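Local coordinates for protein NS6 protease (Murine norovirus 1, PDB 4ASH) that probably cleaves the viral polyprotein at specific sites to release mature proteins, acting as a trypsin-like cysteine protease, at residues Ser6-Arg10 / Arg67-Met73; Thr16-Phe20 / Gly139-Pro144; His25-Lys31 / Asp56-Phe62. The protein carries 1 engineered substitution. One frame throughout, in Å; residues are numbered along the deposited sequence.

Interaction 1: Ser6-Arg10 / Arg67-Met73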
loop_
_atom_site.group_PDB
_atom_site.type_symbol
_atom_site.label_atom_id
_atom_site.label_comp_id
_atom_site.label_asym_id
_atom_site.label_seq_id
_atom_site.Cartn_x
_atom_site.Cartn_y
_atom_site.Cartn_z
ATOM N N SER A 6 9.236 4.556 14.257
ATOM C CA SER A 6 8.529 3.338 14.653
ATOM C C SER A 6 7.601 2.809 13.557
ATOM O O SER A 6 7.154 1.663 13.613
ATOM C CB SER A 6 7.717 3.585 15.928
ATOM O OG SER A 6 6.642 4.473 15.665
ATOM N N ILE A 7 7.313 3.639 12.563
ATOM C CA ILE A 7 6.394 3.248 11.499
ATOM C C ILE A 7 6.976 2.110 10.658
ATOM O O ILE A 7 6.246 1.301 10.088
ATOM C CB ILE A 7 6.049 4.447 10.588
ATOM C CG1 ILE A 7 4.740 4.203 9.832
ATOM C CG2 ILE A 7 7.199 4.747 9.629
ATOM C CD1 ILE A 7 4.208 5.431 9.121
ATOM N N TRP A 8 8.298 2.050 10.570
ATOM C CA TRP A 8 8.929 1.045 9.729
ATOM C C TRP A 8 8.741 -0.393 10.221
ATOM O O TRP A 8 8.757 -1.331 9.427
ATOM C CB TRP A 8 10.423 1.356 9.578
ATOM C CG TRP A 8 10.680 2.544 8.710
ATOM C CD1 TRP A 8 10.876 3.835 9.110
ATOM C CD2 TRP A 8 10.736 2.550 7.286
ATOM N NE1 TRP A 8 11.056 4.648 8.017
ATOM C CE2 TRP A 8 10.976 3.886 6.882
ATOM C CE3 TRP A 8 10.603 1.565 6.311
ATOM C CZ2 TRP A 8 11.116 4.249 5.546
ATOM C CZ3 TRP A 8 10.745 1.932 4.971
ATOM C CH2 TRP A 8 10.994 3.260 4.608
ATOM N N SER A 9 8.558 -0.584 11.526
ATOM C CA SER A 9 8.388 -1.943 12.025
ATOM C C SER A 9 7.050 -2.524 11.570
ATOM O O SER A 9 6.831 -3.738 11.686
ATOM C CB SER A 9 8.501 -1.995 13.554
ATOM O OG SER A 9 7.298 -1.562 14.146
ATOM N N ARG A 10 6.196 -1.657 11.012
ATOM C CA ARG A 10 4.887 -2.025 10.462
ATOM C C ARG A 10 4.992 -2.616 9.061
ATOM O O ARG A 10 4.030 -3.217 8.563
ATOM C CB ARG A 10 3.962 -0.801 10.354
ATOM C CG ARG A 10 3.528 -0.140 11.654
ATOM C CD ARG A 10 2.639 1.053 11.313
ATOM N NE ARG A 10 2.325 1.853 12.487
ATOM C CZ ARG A 10 1.117 1.964 13.021
ATOM N NH1 ARG A 10 0.069 1.356 12.467
ATOM N NH2 ARG A 10 0.955 2.712 14.099
ATOM N N ARG A 67 -0.513 -7.510 16.230
ATOM C CA ARG A 67 0.514 -6.574 16.683
ATOM C C ARG A 67 -0.076 -5.561 17.673
ATOM O O ARG A 67 -0.324 -4.414 17.314
ATOM C CB ARG A 67 1.126 -5.822 15.492
ATOM C CG ARG A 67 1.957 -6.684 14.524
ATOM C CD ARG A 67 3.360 -6.968 15.053
ATOM N NE ARG A 67 4.074 -5.748 15.427
ATOM C CZ ARG A 67 4.839 -5.025 14.606
ATOM N NH1 ARG A 67 5.014 -5.372 13.328
ATOM N NH2 ARG A 67 5.431 -3.934 15.069
ATOM N N PRO A 68 -0.271 -5.973 18.929
ATOM C CA PRO A 68 -0.869 -5.059 19.912
ATOM C C PRO A 68 0.053 -3.879 20.240
ATOM O O PRO A 68 -0.394 -2.898 20.839
ATOM C CB PRO A 68 -1.059 -5.951 21.141
ATOM C CG PRO A 68 -0.011 -7.006 21.005
ATOM C CD PRO A 68 0.109 -7.264 19.523
ATOM N N ASP A 69 1.312 -3.968 19.824
ATOM C CA ASP A 69 2.299 -2.931 20.118
ATOM C C ASP A 69 2.165 -1.682 19.250
ATOM O O ASP A 69 2.910 -0.718 19.429
ATOM C CB ASP A 69 3.730 -3.485 20.012
ATOM C CG ASP A 69 4.049 -4.055 18.630
ATOM O OD1 ASP A 69 3.222 -4.821 18.094
ATOM O OD2 ASP A 69 5.144 -3.757 18.092
ATOM N N ILE A 70 1.222 -1.686 18.313
ATOM C CA ILE A 70 1.140 -0.577 17.376
ATOM C C ILE A 70 -0.207 0.141 17.445
ATOM O O ILE A 70 -1.264 -0.487 17.495
ATOM C CB ILE A 70 1.415 -1.023 15.934
ATOM C CG1 ILE A 70 0.313 -1.961 15.443
ATOM C CG2 ILE A 70 2.776 -1.688 15.824
ATOM C CD1 ILE A 70 0.548 -2.471 14.056
ATOM N N PRO A 71 -0.166 1.471 17.478
ATOM C CA PRO A 71 -1.427 2.217 17.494
ATOM C C PRO A 71 -2.083 2.224 16.114
ATOM O O PRO A 71 -1.399 2.201 15.085
ATOM C CB PRO A 71 -0.983 3.629 17.873
ATOM C CG PRO A 71 0.400 3.731 17.339
ATOM C CD PRO A 71 1.010 2.355 17.503
ATOM N N ALA A 72 -3.411 2.256 16.086
ATOM C CA ALA A 72 -4.133 2.332 14.811
ATOM C C ALA A 72 -3.829 3.631 14.084
ATOM O O ALA A 72 -3.703 4.688 14.715
ATOM C CB ALA A 72 -5.639 2.217 15.042
ATOM N N MET A 73 -3.738 3.532 12.756
ATOM C CA MET A 73 -3.548 4.671 11.853
ATOM C C MET A 73 -4.748 4.793 10.950
ATOM O O MET A 73 -5.492 3.829 10.754
ATOM C CB MET A 73 -2.339 4.433 10.947
ATOM C CG MET A 73 -1.020 4.806 11.543
ATOM S SD MET A 73 0.278 4.312 10.389
ATOM C CE MET A 73 -0.044 5.339 8.967
#

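Interaction 2: Thr16-Phe20 / Gly139-Pro144. Engineered in segment 139-144: Ala141 (natural residue Cys).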
loop_
_atom_site.group_PDB
_atom_site.type_symbol
_atom_site.label_atom_id
_atom_site.label_comp_id
_atom_site.label_asym_id
_atom_site.label_seq_id
_atom_site.Cartn_x
_atom_site.Cartn_y
_atom_site.Cartn_z
ATOM N N THR A 16 5.377 -12.555 -2.074
ATOM C CA THR A 16 6.468 -12.117 -2.941
ATOM C C THR A 16 6.692 -10.601 -2.866
ATOM O O THR A 16 7.327 -10.004 -3.743
ATOM C CB THR A 16 6.224 -12.547 -4.402
ATOM O OG1 THR A 16 4.951 -12.056 -4.846
ATOM C CG2 THR A 16 6.247 -14.064 -4.514
ATOM N N GLY A 17 6.200 -9.991 -1.788
ATOM C CA GLY A 17 6.384 -8.568 -1.584
ATOM C C GLY A 17 6.391 -8.193 -0.116
ATOM O O GLY A 17 7.086 -8.805 0.707
ATOM N N TRP A 18 5.593 -7.176 0.205
ATOM C CA TRP A 18 5.547 -6.596 1.536
ATOM C C TRP A 18 4.103 -6.289 1.886
ATOM O O TRP A 18 3.229 -6.328 1.021
ATOM C CB TRP A 18 6.351 -5.301 1.567
ATOM C CG TRP A 18 7.767 -5.544 1.179
ATOM C CD1 TRP A 18 8.258 -5.613 -0.085
ATOM C CD2 TRP A 18 8.861 -5.774 2.060
ATOM N NE1 TRP A 18 9.615 -5.881 -0.049
ATOM C CE2 TRP A 18 10.002 -5.977 1.263
ATOM C CE3 TRP A 18 8.993 -5.824 3.454
ATOM C CZ2 TRP A 18 11.254 -6.227 1.810
ATOM C CZ3 TRP A 18 10.239 -6.068 3.995
ATOM C CH2 TRP A 18 11.350 -6.267 3.173
ATOM N N GLY A 19 3.859 -5.999 3.160
ATOM C CA GLY A 19 2.568 -5.476 3.588
ATOM C C GLY A 19 2.779 -4.540 4.766
ATOM O O GLY A 19 3.922 -4.366 5.231
ATOM N N PHE A 20 1.688 -3.960 5.264
ATOM C CA PHE A 20 1.751 -2.889 6.253
ATOM C C PHE A 20 0.660 -3.058 7.288
ATOM O O PHE A 20 -0.520 -3.230 6.935
ATOM C CB PHE A 20 1.561 -1.540 5.554
ATOM C CG PHE A 20 1.683 -0.346 6.468
ATOM C CD1 PHE A 20 2.916 0.029 6.980
ATOM C CD2 PHE A 20 0.565 0.410 6.811
ATOM C CE1 PHE A 20 3.043 1.131 7.798
ATOM C CE2 PHE A 20 0.686 1.513 7.634
ATOM C CZ PHE A 20 1.912 1.879 8.127
ATOM N N GLY A 139 9.833 -6.385 -6.520
ATOM C CA GLY A 139 9.960 -6.881 -5.167
ATOM C C GLY A 139 9.398 -5.895 -4.158
ATOM O O GLY A 139 9.139 -6.280 -3.019
ATOM N N ASP A 140 9.213 -4.640 -4.578
ATOM C CA ASP A 140 8.771 -3.570 -3.678
ATOM C C ASP A 140 7.260 -3.525 -3.475
ATOM O O ASP A 140 6.796 -2.834 -2.565
ATOM C CB ASP A 140 9.201 -2.185 -4.170
ATOM C CG ASP A 140 10.697 -1.938 -4.080
ATOM O OD1 ASP A 140 11.433 -2.704 -3.409
ATOM O OD2 ASP A 140 11.122 -0.935 -4.676
ATOM N N ALA A 141 6.490 -4.235 -4.298
ATOM C CA ALA A 141 5.025 -4.156 -4.190
ATOM C C ALA A 141 4.528 -4.527 -2.793
ATOM O O ALA A 141 5.009 -5.480 -2.172
ATOM C CB ALA A 141 4.342 -5.014 -5.238
ATOM N N GLY A 142 3.540 -3.770 -2.331
ATOM C CA GLY A 142 2.981 -3.948 -1.004
ATOM C C GLY A 142 3.418 -2.901 -0.003
ATOM O O GLY A 142 2.769 -2.733 1.031
ATOM N N CYS A 143 4.531 -2.223 -0.262
ATOM C CA CYS A 143 4.997 -1.170 0.634
ATOM C C CYS A 143 4.002 -0.003 0.658
ATOM O O CYS A 143 3.394 0.343 -0.375
ATOM C CB CYS A 143 6.401 -0.700 0.260
ATOM S SG CYS A 143 7.683 -1.958 0.594
ATOM N N PRO A 144 3.791 0.591 1.835
ATOM C CA PRO A 144 2.752 1.622 1.957
ATOM C C PRO A 144 3.144 3.003 1.426
ATOM O O PRO A 144 4.306 3.393 1.451
ATOM C CB PRO A 144 2.543 1.696 3.474
ATOM C CG PRO A 144 3.941 1.452 4.007
ATOM C CD PRO A 144 4.476 0.344 3.120
HETATM O O HOH W 1 11.785 -4.716 -1.572
#

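Interaction 3: His25-Lys31 / Asp56-Phe62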
loop_
_atom_site.group_PDB
_atom_site.type_symbol
_atom_site.label_atom_id
_atom_site.label_comp_id
_atom_site.label_asym_id
_atom_site.label_seq_id
_atom_site.Cartn_x
_atom_site.Cartn_y
_atom_site.Cartn_z
ATOM N N HIS A 25 -4.805 -4.970 14.234
ATOM C CA HIS A 25 -5.787 -5.895 13.670
ATOM C C HIS A 25 -5.799 -5.906 12.141
ATOM O O HIS A 25 -6.345 -6.825 11.545
ATOM C CB HIS A 25 -7.211 -5.509 14.129
ATOM C CG HIS A 25 -7.436 -5.623 15.608
ATOM N ND1 HIS A 25 -8.097 -6.689 16.181
ATOM C CD2 HIS A 25 -7.110 -4.793 16.628
ATOM C CE1 HIS A 25 -8.153 -6.521 17.492
ATOM N NE2 HIS A 25 -7.566 -5.375 17.791
ATOM N N VAL A 26 -5.232 -4.880 11.508
ATOM C CA VAL A 26 -5.442 -4.690 10.070
ATOM C C VAL A 26 -4.124 -4.653 9.324
ATOM O O VAL A 26 -3.245 -3.849 9.632
ATOM C CB VAL A 26 -6.247 -3.397 9.751
ATOM C CG1 VAL A 26 -6.309 -3.171 8.246
ATOM C CG2 VAL A 26 -7.658 -3.484 10.310
ATOM N N PHE A 27 -4.006 -5.538 8.339
ATOM C CA PHE A 27 -2.793 -5.681 7.532
ATOM C C PHE A 27 -3.177 -5.535 6.070
ATOM O O PHE A 27 -4.078 -6.236 5.586
ATOM C CB PHE A 27 -2.172 -7.055 7.802
ATOM C CG PHE A 27 -0.860 -7.287 7.097
ATOM C CD1 PHE A 27 0.311 -6.726 7.585
ATOM C CD2 PHE A 27 -0.803 -8.079 5.964
ATOM C CE1 PHE A 27 1.521 -6.949 6.951
ATOM C CE2 PHE A 27 0.414 -8.304 5.319
ATOM C CZ PHE A 27 1.570 -7.739 5.818
ATOM N N ILE A 28 -2.517 -4.612 5.370
ATOM C CA ILE A 28 -2.818 -4.371 3.964
ATOM C C ILE A 28 -1.623 -4.732 3.075
ATOM O O ILE A 28 -0.468 -4.637 3.500
ATOM C CB ILE A 28 -3.265 -2.912 3.696
ATOM C CG1 ILE A 28 -2.130 -1.904 3.970
ATOM C CG2 ILE A 28 -4.535 -2.606 4.494
ATOM C CD1 ILE A 28 -2.524 -0.436 3.618
ATOM N N THR A 29 -1.911 -5.148 1.844
ATOM C CA THR A 29 -0.852 -5.552 0.920
ATOM C C THR A 29 -1.378 -5.453 -0.516
ATOM O O THR A 29 -2.539 -5.121 -0.746
ATOM C CB THR A 29 -0.361 -7.001 1.221
ATOM O OG1 THR A 29 0.781 -7.322 0.404
ATOM C CG2 THR A 29 -1.456 -8.009 0.944
ATOM N N ALA A 30 -0.512 -5.753 -1.475
ATOM C CA ALA A 30 -0.898 -5.858 -2.868
ATOM C C ALA A 30 -1.421 -7.268 -3.115
ATOM O O ALA A 30 -0.751 -8.247 -2.801
ATOM C CB ALA A 30 0.304 -5.576 -3.762
ATOM N N LYS A 31 -2.617 -7.379 -3.672
ATOM C CA LYS A 31 -3.185 -8.686 -3.973
ATOM C C LYS A 31 -2.213 -9.610 -4.715
ATOM O O LYS A 31 -2.082 -10.799 -4.384
ATOM C CB LYS A 31 -4.497 -8.541 -4.759
ATOM C CG LYS A 31 -5.216 -9.869 -4.941
ATOM C CD LYS A 31 -6.516 -9.712 -5.704
ATOM C CE LYS A 31 -7.243 -11.045 -5.796
ATOM N NZ LYS A 31 -8.669 -10.870 -6.195
ATOM N N ASP A 56 -6.261 -4.522 -6.962
ATOM C CA ASP A 56 -5.014 -5.117 -6.459
ATOM C C ASP A 56 -4.723 -4.736 -5.005
ATOM O O ASP A 56 -3.592 -4.864 -4.531
ATOM C CB ASP A 56 -3.822 -4.737 -7.349
ATOM C CG ASP A 56 -2.633 -5.686 -7.174
ATOM O OD1 ASP A 56 -2.850 -6.897 -6.999
ATOM O OD2 ASP A 56 -1.481 -5.220 -7.220
ATOM N N PHE A 57 -5.747 -4.253 -4.310
ATOM C CA PHE A 57 -5.623 -3.938 -2.888
ATOM C C PHE A 57 -6.196 -5.071 -2.047
ATOM O O PHE A 57 -7.331 -5.489 -2.262
ATOM C CB PHE A 57 -6.375 -2.646 -2.588
ATOM C CG PHE A 57 -6.120 -2.092 -1.212
ATOM C CD1 PHE A 57 -6.878 -2.505 -0.129
ATOM C CD2 PHE A 57 -5.117 -1.152 -1.010
ATOM C CE1 PHE A 57 -6.650 -1.978 1.133
ATOM C CE2 PHE A 57 -4.873 -0.637 0.255
ATOM C CZ PHE A 57 -5.639 -1.047 1.318
ATOM N N LEU A 58 -5.432 -5.554 -1.073
ATOM C CA LEU A 58 -5.894 -6.649 -0.232
ATOM C C LEU A 58 -5.794 -6.285 1.252
ATOM O O LEU A 58 -4.763 -5.787 1.705
ATOM C CB LEU A 58 -5.062 -7.899 -0.542
ATOM C CG LEU A 58 -5.539 -9.230 0.017
ATOM C CD1 LEU A 58 -6.903 -9.581 -0.558
ATOM C CD2 LEU A 58 -4.520 -10.306 -0.323
ATOM N N LYS A 59 -6.866 -6.525 2.006
ATOM C CA LYS A 59 -6.882 -6.202 3.425
ATOM C C LYS A 59 -7.266 -7.419 4.248
ATOM O O LYS A 59 -8.264 -8.083 3.963
ATOM C CB LYS A 59 -7.853 -5.046 3.703
ATOM C CG LYS A 59 -8.016 -4.689 5.183
ATOM C CD LYS A 59 -8.685 -3.334 5.351
ATOM C CE LYS A 59 -10.119 -3.333 4.829
ATOM N NZ LYS A 59 -11.000 -4.250 5.605
ATOM N N TYR A 60 -6.466 -7.696 5.269
ATOM C CA TYR A 60 -6.742 -8.756 6.229
ATOM C C TYR A 60 -7.159 -8.133 7.538
ATOM O O TYR A 60 -6.506 -7.203 8.014
ATOM C CB TYR A 60 -5.474 -9.568 6.494
ATOM C CG TYR A 60 -4.946 -10.317 5.305
ATOM C CD1 TYR A 60 -4.181 -9.672 4.345
ATOM C CD2 TYR A 60 -5.166 -11.674 5.168
ATOM C CE1 TYR A 60 -3.672 -10.362 3.252
ATOM C CE2 TYR A 60 -4.659 -12.373 4.080
ATOM C CZ TYR A 60 -3.915 -11.709 3.127
ATOM O OH TYR A 60 -3.389 -12.399 2.051
ATOM N N TYR A 61 -8.246 -8.636 8.115
ATOM C CA TYR A 61 -8.667 -8.203 9.436
ATOM C C TYR A 61 -8.639 -9.370 10.423
ATOM O O TYR A 61 -9.279 -10.402 10.202
ATOM C CB TYR A 61 -10.069 -7.573 9.393
ATOM C CG TYR A 61 -10.622 -7.352 10.789
ATOM C CD1 TYR A 61 -10.207 -6.269 11.557
ATOM C CD2 TYR A 61 -11.501 -8.260 11.359
ATOM C CE1 TYR A 61 -10.679 -6.081 12.854
ATOM C CE2 TYR A 61 -11.980 -8.080 12.653
ATOM C CZ TYR A 61 -11.567 -6.990 13.392
ATOM O OH TYR A 61 -12.051 -6.805 14.668
ATOM N N PHE A 62 -7.902 -9.190 11.514
ATOM C CA PHE A 62 -7.741 -10.223 12.530
ATOM C C PHE A 62 -8.598 -9.884 13.739
ATOM O O PHE A 62 -8.454 -8.814 14.323
ATOM C CB PHE A 62 -6.266 -10.335 12.940
ATOM C CG PHE A 62 -5.359 -10.771 11.823
ATOM C CD1 PHE A 62 -4.873 -9.846 10.910
ATOM C CD2 PHE A 62 -4.993 -12.107 11.683
ATOM C CE1 PHE A 62 -4.038 -10.232 9.870
ATOM C CE2 PHE A 62 -4.166 -12.500 10.648
ATOM C CZ PHE A 62 -3.695 -11.563 9.738
#

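Interaction 1: Ser6-Arg10 / Arg67-Met73
With CG anti to its carbonyl carbon (chi1 -66°) and its chain extended as far as NE, Arg10 reaches from a 3-10 turn to the carbonyl of Pro71. Arg67 answers from the other segment with a chain bent twice (chi2 -79°), which turns its guanidinium end-on to Ser9. Arg10 NH2 gives Pro71 O a bond of 2.6 Å, in the carbonyl plane and on a lone pair, while NH1 adds a weak one at 3.1 Å. Met73 SD lies over one guanidinium face, 3.6 Å from Arg10 CZ, and Ile70 CB lies over the opposite face, so apolar groups sandwich a flat cation whose polar edge is turned to the carbonyl. Arg67 NH1 meets Ser9 O at 2.9 Å, nearly straight at 175° but above the carbonyl plane, and Arg67 NH2 reaches Ser9 OG at 3.2 Å. Asp69, in the type I turn from Arg67 to Ile70, takes NE on its OD1 at 2.9 Å and NH2 on its OD2, a side-on salt bridge that fixes the guanidinium's rotation. Arg10 NH1 also bonds Trp21 O of strand 17-21. Across the contact both arginines spend N-H groups on neutral oxygens, so the pairing rests on hydrogen bonds, while Asp69 probably offsets the charge of Arg67.

Interaction 2: Thr16-Phe20 / Gly139-Pro144
Main-chain contacts join Trp18 to the turn around Ala141 and Gly142: Trp18 N donates to Ala141 O at 3.0 Å, and Gly142 CA brings a C-H to Trp18 O at 3.1 Å. Gly17 CA makes a similar approach to Ala141 O at 3.4 Å. Glycine suits both places, since a CB on Gly17 would run into Ala141 O and one on Gly142 into Trp18 O. The turn itself, type II from Asp140 to Cys143, is closed by Cys143 N to Asp140 O. Gly-Asp-Ala-Gly here stands for Gly-Asp-Cys-Gly, Ala141 being engineered in place of cysteine; the sequence matches the nucleophile loop of chymotrypsin-like cysteine proteases, where backbone N-H groups form the oxyanion hole. The aromatic contacts begin at Cys143 SG, which sits over the five-membered ring of Trp18, 4.0 Å from its centroid and 29° off the normal, a sulfur-aromatic contact. Phe20, its CG anti to the backbone N (chi1 -177°), offers a face to Pro144 CB in a CH-pi contact, 4.0 Å from the centroid, while Pro144 CG reaches Phe20 CD1 at 3.5 Å. Among polar groups, a water lies 2.7 Å from Asp140 OD1 and is weakly bonded to Trp18 NE1; Asp140 OD2 bonds Ile137 N and pairs with Arg91.

Interaction 3: His25-Lys31 / Asp56-Phe62
Two neighbouring antiparallel strands of the five-stranded amino-terminal sheet, part of the chymotrypsin-like fold, run 26-30 against 57-62, with axes 4.7 Å apart. Phe27 and Tyr60 form a hydrogen-bonded pair, Tyr60 N reaching Phe27 O at 2.8 Å, and Thr29 with Leu58 forms another. On the face carrying Phe27, Thr29, Leu58 and Tyr60, the side chains of Phe27 and Tyr60 run side by side, Tyr60 CD1 lying at the edge of the Phe27 ring, 4.1 Å from Phe27 CD2. Thr29 CG2 packs on Leu58 CB and comes within 4.0 Å of Tyr60 CE1, at the edge of that ring. Thr29 OG1 stands anti to the backbone N (chi1 -173°), which turns it from this apolar patch to Trp18 O of strand 17-21, so the threonine serves both neighbours. The other face takes beta-branched Val26 and Ile28. Val26 CG1 touches the aliphatic Lys59 CD at 3.7 Å, whereas the amine of this lysine leads away; Ile28 CG2 meets Phe57 CZ at the same distance. Next to Ala30, Lys31 N donates to Asp56 O at 2.8 Å. Asp56 OD2 is hydrogen-bonded to His32 ND1, as in the His-Asp pair of a chymotrypsin-like catalytic triad. At the far end a side-chain bond joins the backbone bond from Phe62 N to His25 O: His25 ND1 reaches Phe62 O at 2.8 Å, with that oxygen near the imidazole plane.

Strand 17-21 connects the three contacts. Phe20 of interaction 2 also packs against interaction 1, with Phe20 CE1 3.3 Å from Arg10 CB and Phe20 CZ 3.7 Å from Met73 SD. Interactions 2 and 3 meet as adjacent strands of one sheet: Phe20 N lies 2.9 Å from Ile28 O and Trp18 O lies 2.7 Å from Thr29 OG1, both probable hydrogen bonds. Their centres are about 11 Å apart. The presumed active site falls between them, since His32, bonded to Asp56 of interaction 3, also touches engineered Ala141 of interaction 2. Interaction 1 lies farther off, its centre about 16 Å from that of interaction 2.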